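Local coordinates for hypothetical protein (Chromobacterium violaceum, PDB 2O3I) that is of unknown function but is probably related to S-methyl thiohydantoin desulfurase-like proteins in both its N-terminal and C-terminal domains, at residues Ala36-Arg39 with Tyr43-Thr46. The protein carries 2 engineered substitutions. Residues are numbered along the deposited sequence; the frame is centred on the assembly and turned at random.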
# COMPACT_ATOMS: atom_id res chain seq x y z
N ALA A 36 1.57 -30.61 9.23
CA ALA A 36 2.56 -31.68 9.21
C ALA A 36 3.76 -31.41 10.12
O ALA A 36 4.38 -32.35 10.62
CB ALA A 36 3.05 -31.92 7.79
N ASN A 37 4.07 -30.13 10.33
CA ASN A 37 5.21 -29.77 11.17
C ASN A 37 4.87 -29.37 12.60
O ASN A 37 5.75 -28.94 13.35
CB ASN A 37 6.01 -28.63 10.53
CG ASN A 37 6.73 -29.06 9.27
OD1 ASN A 37 7.54 -29.99 9.29
ND2 ASN A 37 6.44 -28.39 8.16
N PHE A 38 3.61 -29.51 12.99
CA PHE A 38 3.21 -29.15 14.35
C PHE A 38 3.53 -30.26 15.33
O PHE A 38 2.95 -31.34 15.28
CB PHE A 38 1.71 -28.85 14.42
CG PHE A 38 1.25 -28.41 15.79
CD1 PHE A 38 0.09 -28.95 16.35
CD2 PHE A 38 1.96 -27.47 16.53
CE1 PHE A 38 -0.35 -28.55 17.61
CE2 PHE A 38 1.52 -27.06 17.79
CZ PHE A 38 0.36 -27.61 18.33
N ARG A 39 4.47 -29.99 16.22
CA ARG A 39 4.86 -30.95 17.24
C ARG A 39 5.77 -30.20 18.22
O ARG A 39 6.47 -29.26 17.82
CB ARG A 39 5.62 -32.12 16.62
CG ARG A 39 6.86 -31.71 15.89
CD ARG A 39 7.51 -32.88 15.18
NE ARG A 39 8.78 -32.48 14.58
CZ ARG A 39 9.85 -32.09 15.27
NH1 ARG A 39 9.81 -32.05 16.60
NH2 ARG A 39 10.96 -31.73 14.63
N TYR A 43 10.70 -24.91 17.53
CA TYR A 43 9.71 -23.94 17.03
C TYR A 43 8.43 -23.87 17.88
O TYR A 43 8.05 -22.79 18.32
CB TYR A 43 9.38 -24.25 15.57
CG TYR A 43 8.63 -23.14 14.85
CD1 TYR A 43 7.24 -23.01 14.96
CD2 TYR A 43 9.32 -22.23 14.03
CE1 TYR A 43 6.56 -22.00 14.28
CE2 TYR A 43 8.64 -21.21 13.35
CZ TYR A 43 7.26 -21.11 13.48
OH TYR A 43 6.59 -20.13 12.79
N TYR A 44 7.78 -25.01 18.12
CA TYR A 44 6.55 -25.02 18.93
C TYR A 44 6.84 -25.49 20.35
O TYR A 44 7.06 -26.68 20.59
CB TYR A 44 5.49 -25.93 18.30
CG TYR A 44 5.00 -25.46 16.95
CD1 TYR A 44 5.39 -26.10 15.77
CD2 TYR A 44 4.13 -24.36 16.84
CE1 TYR A 44 4.94 -25.68 14.52
CE2 TYR A 44 3.67 -23.92 15.60
CZ TYR A 44 4.08 -24.59 14.44
OH TYR A 44 3.67 -24.15 13.21
N PRO A 45 6.82 -24.57 21.33
CA PRO A 45 7.09 -24.96 22.71
C PRO A 45 6.01 -25.87 23.31
O PRO A 45 6.19 -26.42 24.39
CB PRO A 45 7.21 -23.62 23.43
CG PRO A 45 6.23 -22.77 22.68
CD PRO A 45 6.49 -23.14 21.24
N THR A 46 4.90 -26.02 22.61
CA THR A 46 3.84 -26.88 23.12
C THR A 46 3.12 -27.65 22.02
O THR A 46 3.06 -27.22 20.86
CB THR A 46 2.83 -26.08 23.98
OG1 THR A 46 1.88 -26.98 24.55
CG2 THR A 46 2.10 -25.04 23.15
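Phe38 and Tyr44 form a T-shaped (edge-to-face) aromatic pair inside the loop that joins helix 28-35 to strand 49-52. The loop belongs to the S-Me-THD-like N-terminal domain. The pair joins two parts of this irregular loop across three residues. Phe38 gives the edge and Tyr44 the face. The ring planes meet at 87°, and the centroids are 5.0 Å apart. Phe38 CD2 lies over the middle of the Tyr44 ring and comes within 3.7 Å of Tyr44 CG. With chi1 at -178°, the Phe38 ring extends opposite the backbone N, across Tyr44 and on to Thr46. There Phe38 CE2 meets Thr46 O at 3.4 Å, at an oblique angle to the ring.

Two backbone carbonyls line the rim of the Tyr44 ring. Asn37 O is 3.6 Å from Tyr44 CE1, close to the ring plane. Arg39 O also lies near the ring plane, at the CB end, 3.5 Å from Tyr44 CB. Tyr43 covers the other face of the same ring, with its CD1 3.4 Å above the plane. Tyr44 is thus sandwiched between the edges of two aromatic rings.

Helix 111-124 backs the buried pair, with Leu119 touching both residues and Ala122 touching Phe38 and Thr46. Lys123 makes a cation-pi contact with the Tyr43 ring. The flanking residues are tied to the 78-81 region: Asn37 ND2 is hydrogen-bonded to Gln78 O, and Tyr43 OH to Asn81 OD1.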